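Local coordinates for protein oligoribonuclease (Colwellia psychrerythraea, PDB 6A4E) that probably degrades short RNA oligonucleotides as an exoribonuclease of the RNase H-like superfamily, and is captured here with two linked uridines, at residues Leu11-Thr16 with Asp23-Ile28; Ile30-Ser35 with Leu90-Glu95. The protein carries 1 engineered substitution. One frame throughout, in Å; residues are numbered along the deposited sequence.

Contact 1: residues Leu11-Thr16 with Asp23-Ile28; sequences LDLEMT and DVILEI. With nucleotides of chain C.
Glu14 lays its CB and CG alongside the side chain of Glu27, the two pointing the same way, with CG 3.2 Å from Glu27 OE1 and the carboxylate planes turned 70° apart. The pair forms a hydrogen-bonded step of an antiparallel hairpin, and just beyond it the register slips. Leu26 N and Glu27 N both donate to Glu14 O, at 2.7 and 3.1 Å, reaching it from the same face of its carbonyl plane; this is a classic beta bulge. The neighbouring Leu13 looks to the other side of the sheet, where its CD1 lies 3.6 Å from CG2 of Ile28 and its CD2 meets CD1 of Ile25. Past the last bridge, at the mouth of the turn, Thr16 OG1 works twice: it donates to Asp23 OD1 at 2.8 Å, on the anti side of the carboxylate and well out of its plane, and accepts from Val24 N. A chi1 of 62° sets that hydroxyl toward Asp23 while CG2 packs on Leu26 CD2.

The two glutamates diverge at their polar ends. Glu27 is extended beyond CG, and its OE2 forms a salt bridge with Arg74 and a hydrogen bond with Ala160 N. Glu14 instead bends at chi2 (-56°) toward the nucleotide, and its OE1 accepts from O3' of U2 of chain C at 2.7 Å. The same O3' accepts from Met15 N, so the ribose hydroxyl is gripped by side chain and backbone together, while Met15 SD rests near C4'. The sequence Asp12-Leu13-Glu14 fits the first acidic motif of DEDD exonucleases, whose carboxylates bind divalent metal ions in relatives. Glu14 thus offers its carbonyl to the bulge and its carboxylate to the 3' hydroxyl, consistent with an active site that recognises the RNA end.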
loop_
_atom_site.group_PDB
_atom_site.type_symbol
_atom_site.label_atom_id
_atom_site.label_comp_id
_atom_site.label_asym_id
_atom_site.label_seq_id
_atom_site.Cartn_x
_atom_site.Cartn_y
_atom_site.Cartn_z
ATOM N N LEU A 11 3.611 -7.494 9.987
ATOM C CA LEU A 11 4.278 -6.552 10.882
ATOM C C LEU A 11 3.427 -5.318 11.156
ATOM O O LEU A 11 2.538 -4.953 10.369
ATOM C CB LEU A 11 5.649 -6.138 10.333
ATOM C CG LEU A 11 5.792 -5.343 9.032
ATOM C CD1 LEU A 11 5.417 -3.872 9.187
ATOM C CD2 LEU A 11 7.222 -5.449 8.525
ATOM N N ASP A 12 3.701 -4.689 12.290
ATOM C CA ASP A 12 3.095 -3.410 12.596
ATOM C C ASP A 12 4.173 -2.539 13.243
ATOM O O ASP A 12 5.003 -3.013 14.047
ATOM C CB ASP A 12 1.856 -3.574 13.498
ATOM C CG ASP A 12 1.307 -2.250 13.981
ATOM O OD1 ASP A 12 0.506 -1.591 13.265
ATOM O OD2 ASP A 12 1.708 -1.854 15.097
ATOM N N LEU A 13 4.166 -1.272 12.843
ATOM C CA LEU A 13 5.084 -0.261 13.354
ATOM C C LEU A 13 4.256 0.728 14.166
ATOM O O LEU A 13 3.057 0.897 13.903
ATOM C CB LEU A 13 5.812 0.442 12.196
ATOM C CG LEU A 13 7.269 0.066 11.865
ATOM C CD1 LEU A 13 7.452 -1.421 11.730
ATOM C CD2 LEU A 13 7.738 0.773 10.590
ATOM N N GLU A 14 4.863 1.345 15.169
ATOM C CA GLU A 14 4.266 2.530 15.780
ATOM C C GLU A 14 5.255 3.673 15.593
ATOM O O GLU A 14 6.467 3.464 15.681
ATOM C CB GLU A 14 3.928 2.306 17.253
ATOM C CG GLU A 14 2.899 1.193 17.502
ATOM C CD GLU A 14 1.589 1.418 16.748
ATOM O OE1 GLU A 14 1.128 2.577 16.669
ATOM O OE2 GLU A 14 1.024 0.437 16.219
ATOM N N MET A 15 4.733 4.864 15.296
ATOM C CA MET A 15 5.555 5.998 14.903
ATOM C C MET A 15 5.187 7.220 15.736
ATOM O O MET A 15 4.240 7.159 16.528
ATOM C CB MET A 15 5.385 6.299 13.409
ATOM C CG MET A 15 5.583 5.084 12.501
ATOM S SD MET A 15 4.154 3.942 12.438
ATOM C CE MET A 15 4.176 3.690 10.666
ATOM N N THR A 16 5.914 8.322 15.556
ATOM C CA THR A 16 5.646 9.532 16.334
ATOM C C THR A 16 4.594 10.368 15.621
ATOM O O THR A 16 4.098 11.365 16.149
ATOM C CB THR A 16 6.929 10.382 16.567
ATOM O OG1 THR A 16 7.452 10.832 15.306
ATOM C CG2 THR A 16 8.000 9.566 17.325
ATOM N N ASP A 23 8.813 12.243 11.144
ATOM C CA ASP A 23 8.545 11.280 12.224
ATOM C C ASP A 23 9.437 10.029 12.192
ATOM O O ASP A 23 9.991 9.670 11.144
ATOM C CB ASP A 23 7.070 10.874 12.193
ATOM C CG ASP A 23 6.150 12.029 12.528
ATOM O OD1 ASP A 23 6.424 12.713 13.540
ATOM O OD2 ASP A 23 5.186 12.273 11.767
ATOM N N VAL A 24 9.576 9.384 13.352
ATOM C CA VAL A 24 10.467 8.243 13.516
ATOM C C VAL A 24 9.702 7.054 14.099
ATOM O O VAL A 24 8.539 7.176 14.507
ATOM C CB VAL A 24 11.689 8.583 14.439
ATOM C CG1 VAL A 24 12.549 9.653 13.823
ATOM C CG2 VAL A 24 11.234 9.022 15.839
ATOM N N ILE A 25 10.369 5.904 14.138
ATOM C CA ILE A 25 9.761 4.655 14.571
ATOM C C ILE A 25 9.920 4.479 16.068
ATOM O O ILE A 25 11.007 4.672 16.604
ATOM C CB ILE A 25 10.405 3.431 13.850
ATOM C CG1 ILE A 25 10.141 3.471 12.346
ATOM C CG2 ILE A 25 9.952 2.107 14.464
ATOM C CD1 ILE A 25 11.088 2.615 11.568
ATOM N N LEU A 26 8.832 4.076 16.723
ATOM C CA LEU A 26 8.818 3.810 18.149
ATOM C C LEU A 26 8.707 2.325 18.445
ATOM O O LEU A 26 9.156 1.868 19.500
ATOM C CB LEU A 26 7.646 4.527 18.816
ATOM C CG LEU A 26 7.546 6.030 18.613
ATOM C CD1 LEU A 26 6.281 6.559 19.275
ATOM C CD2 LEU A 26 8.794 6.673 19.193
ATOM N N GLU A 27 8.076 1.569 17.554
ATOM C CA GLU A 27 7.831 0.167 17.862
ATOM C C GLU A 27 7.764 -0.707 16.616
ATOM O O GLU A 27 7.300 -0.269 15.570
ATOM C CB GLU A 27 6.539 0.023 18.656
ATOM C CG GLU A 27 6.471 -1.257 19.463
ATOM C CD GLU A 27 5.118 -1.453 20.138
ATOM O OE1 GLU A 27 4.146 -0.757 19.758
ATOM O OE2 GLU A 27 5.030 -2.312 21.046
ATOM N N ILE A 28 8.231 -1.946 16.749
ATOM C CA ILE A 28 8.219 -2.937 15.673
ATOM C C ILE A 28 7.842 -4.292 16.242
ATOM O O ILE A 28 8.461 -4.732 17.213
ATOM C CB ILE A 28 9.610 -3.126 14.963
ATOM C CG1 ILE A 28 10.380 -1.819 14.835
ATOM C CG2 ILE A 28 9.437 -3.787 13.587
ATOM C CD1 ILE A 28 11.739 -2.004 14.186
ATOM P P U C 2 -2.096 2.195 13.624
ATOM O OP1 U C 2 -1.495 0.893 14.061
ATOM O OP2 U C 2 -3.470 2.575 14.067
ATOM O "O5'" U C 2 -1.108 3.376 14.039
ATOM C "C5'" U C 2 0.167 3.519 13.418
ATOM C "C4'" U C 2 0.725 4.918 13.563
ATOM O "O4'" U C 2 0.006 5.848 12.713
ATOM C "C3'" U C 2 0.638 5.548 14.944
ATOM O "O3'" U C 2 1.623 5.062 15.837
ATOM C "C2'" U C 2 0.762 7.038 14.634
ATOM O "O2'" U C 2 2.116 7.420 14.427
ATOM C "C1'" U C 2 0.021 7.136 13.298
ATOM N N1 U C 2 -1.370 7.624 13.455
ATOM C C2 U C 2 -1.552 8.979 13.728
ATOM O O2 U C 2 -0.626 9.771 13.848
ATOM N N3 U C 2 -2.860 9.373 13.854
ATOM C C4 U C 2 -3.974 8.564 13.739
ATOM O O4 U C 2 -5.097 9.057 13.884
ATOM C C5 U C 2 -3.698 7.183 13.462
ATOM C C6 U C 2 -2.437 6.765 13.327
#

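Contact 2: residues Ile30-Ser35 with Leu90-Glu95; sequences IIITDS and LAFVQE
Strand 30-33 and helix 90-94 run almost parallel, 5° between their directions and 9.9 Å between their axes, a spacing that lets side chains alone bridge the gap. Four of them do so. Phe92 stands with CG opposite its own backbone nitrogen across the CA-CB bond (chi1 165°), which carries the ring down to the strand, and its CE2 corner enters between two isoleucines. CG2 of Ile30 meets that corner at the ring edge, close to the ring plane, 3.8 Å from Phe92 CE2. Ile32 comes at the same corner obliquely, its CG1 3.8 Å from CE2 and hardly farther from CZ. Each isoleucine runs alongside the phenylalanine, pointing the opposite way to it, rather than meeting it end on. The next residue, Val93, adds a second contact, setting its CG2 3.9 Å from CG2 of Ile30 and crossing that side chain at about a right angle. Replacing Phe92 by an alanine would probably open a gap over Ile30 and Ile32 and leave Val93 to carry most of this apolar contact.

The alternation of the strand sorts its residues between two layers. Ile30 and Ile32 face helix 82-94, where Ile9 of strand 8-15 joins them and Ala41 of strand 39-47 touches Phe92, whose ring also meets that of Trp96. Ile31 points the other way, onto Ile164 and Ile168 of helix 160-177, so strand 25-33 lies sandwiched between a helix on each face of the central sheet.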
loop_
_atom_site.group_PDB
_atom_site.type_symbol
_atom_site.label_atom_id
_atom_site.label_comp_id
_atom_site.label_asym_id
_atom_site.label_seq_id
_atom_site.Cartn_x
_atom_site.Cartn_y
_atom_site.Cartn_z
ATOM N N ILE A 30 6.844 -8.387 14.576
ATOM C CA ILE A 30 6.779 -9.254 13.398
ATOM C C ILE A 30 6.166 -10.595 13.762
ATOM O O ILE A 30 6.579 -11.228 14.752
ATOM C CB ILE A 30 8.187 -9.536 12.780
ATOM C CG1 ILE A 30 8.999 -8.251 12.621
ATOM C CG2 ILE A 30 8.063 -10.270 11.452
ATOM C CD1 ILE A 30 10.449 -8.505 12.334
ATOM N N ILE A 31 5.192 -11.031 12.963
ATOM C CA ILE A 31 4.715 -12.408 13.034
ATOM C C ILE A 31 4.800 -13.071 11.659
ATOM O O ILE A 31 4.443 -12.469 10.636
ATOM C CB ILE A 31 3.273 -12.499 13.551
ATOM C CG1 ILE A 31 3.211 -12.108 15.021
ATOM C CG2 ILE A 31 2.743 -13.919 13.419
ATOM C CD1 ILE A 31 1.808 -11.927 15.562
ATOM N N ILE A 32 5.296 -14.304 11.654
ATOM C CA ILE A 32 5.268 -15.162 10.476
ATOM C C ILE A 32 4.057 -16.095 10.547
ATOM O O ILE A 32 3.868 -16.792 11.545
ATOM C CB ILE A 32 6.558 -16.032 10.362
ATOM C CG1 ILE A 32 7.819 -15.192 10.613
ATOM C CG2 ILE A 32 6.599 -16.791 9.016
ATOM C CD1 ILE A 32 8.086 -14.185 9.543
ATOM N N THR A 33 3.230 -16.102 9.510
ATOM C CA THR A 33 2.218 -17.147 9.363
ATOM C C THR A 33 2.547 -18.026 8.149
ATOM O O THR A 33 3.321 -17.618 7.278
ATOM C CB THR A 33 0.795 -16.571 9.182
ATOM O OG1 THR A 33 0.668 -15.999 7.872
ATOM C CG2 THR A 33 0.479 -15.521 10.228
ATOM N N ASP A 34 1.967 -19.224 8.065
ATOM C CA ASP A 34 2.049 -19.967 6.801
ATOM C C ASP A 34 1.017 -19.352 5.873
ATOM O O ASP A 34 0.415 -18.333 6.210
ATOM C CB ASP A 34 1.838 -21.490 6.978
ATOM C CG ASP A 34 0.449 -21.860 7.507
ATOM O OD1 ASP A 34 -0.555 -21.192 7.172
ATOM O OD2 ASP A 34 0.356 -22.858 8.257
ATOM N N SER A 35 0.792 -19.951 4.711
ATOM C CA SER A 35 -0.096 -19.329 3.734
ATOM C C SER A 35 -1.558 -19.431 4.147
ATOM O O SER A 35 -2.406 -18.766 3.556
ATOM C CB SER A 35 0.105 -19.964 2.354
ATOM O OG SER A 35 -0.394 -21.299 2.328
ATOM N N LEU A 90 15.725 -8.480 10.698
ATOM C CA LEU A 90 16.116 -8.972 9.391
ATOM C C LEU A 90 16.578 -10.410 9.516
ATOM O O LEU A 90 16.247 -11.260 8.683
ATOM C CB LEU A 90 17.203 -8.080 8.799
ATOM C CG LEU A 90 17.948 -8.526 7.545
ATOM C CD1 LEU A 90 16.998 -8.871 6.412
ATOM C CD2 LEU A 90 18.846 -7.385 7.145
ATOM N N ALA A 91 17.320 -10.676 10.581
ATOM C CA ALA A 91 17.793 -12.030 10.873
ATOM C C ALA A 91 16.664 -13.010 11.209
ATOM O O ALA A 91 16.759 -14.202 10.929
ATOM C CB ALA A 91 18.792 -11.997 12.017
ATOM N N PHE A 92 15.609 -12.504 11.832
ATOM C CA PHE A 92 14.484 -13.333 12.241
ATOM C C PHE A 92 13.683 -13.723 11.017
ATOM O O PHE A 92 13.365 -14.882 10.782
ATOM C CB PHE A 92 13.603 -12.580 13.238
ATOM C CG PHE A 92 12.244 -13.203 13.448
ATOM C CD1 PHE A 92 12.108 -14.360 14.207
ATOM C CD2 PHE A 92 11.106 -12.630 12.896
ATOM C CE1 PHE A 92 10.868 -14.933 14.413
ATOM C CE2 PHE A 92 9.857 -13.207 13.095
ATOM C CZ PHE A 92 9.739 -14.359 13.854
ATOM N N VAL A 93 13.370 -12.703 10.240
ATOM C CA VAL A 93 12.594 -12.816 9.034
ATOM C C VAL A 93 13.317 -13.707 8.004
ATOM O O VAL A 93 12.676 -14.508 7.308
ATOM C CB VAL A 93 12.311 -11.381 8.504
ATOM C CG1 VAL A 93 12.490 -11.264 7.025
ATOM C CG2 VAL A 93 10.934 -10.918 8.948
ATOM N N GLN A 94 14.646 -13.591 7.938
ATOM C CA GLN A 94 15.487 -14.441 7.080
ATOM C C GLN A 94 15.412 -15.912 7.468
ATOM O O GLN A 94 15.499 -16.796 6.622
ATOM C CB GLN A 94 16.951 -13.974 7.125
ATOM C CG GLN A 94 17.215 -12.842 6.152
ATOM C CD GLN A 94 18.577 -12.223 6.290
ATOM O OE1 GLN A 94 19.258 -12.396 7.312
ATOM N NE2 GLN A 94 18.993 -11.478 5.253
ATOM N N GLU A 95 15.230 -16.156 8.759
ATOM C CA GLU A 95 15.184 -17.501 9.301
ATOM C C GLU A 95 13.914 -18.259 8.904
ATOM O O GLU A 95 13.796 -19.440 9.197
ATOM C CB GLU A 95 15.295 -17.440 10.828
ATOM C CG GLU A 95 15.711 -18.745 11.505
ATOM C CD GLU A 95 14.961 -18.992 12.810
ATOM O OE1 GLU A 95 14.838 -18.049 13.624
ATOM O OE2 GLU A 95 14.484 -20.130 13.015
#

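Strand 25-33 serves both contacts, its first part in contact 1 and its last in contact 2, with centres about 18 Å apart. Both are buried, yet they illustrate how one strand changes chemistry along its length. Contact 1 joins neighbours in the sheet through backbone bonds, a threonine-aspartate bond and apolar packing on one face, with glutamates on the other, and lies against the bound RNA. Contact 2 joins the sheet to a helix more than fifty residues on, by apolar side chains alone, its nearest atom about 12 Å from the nucleic acid. It buries 214 Å² against 556 Å². At its first end strand 25-33 pairs with the strand that touches the RNA; at its last it carries a helix by hydrophobic packing.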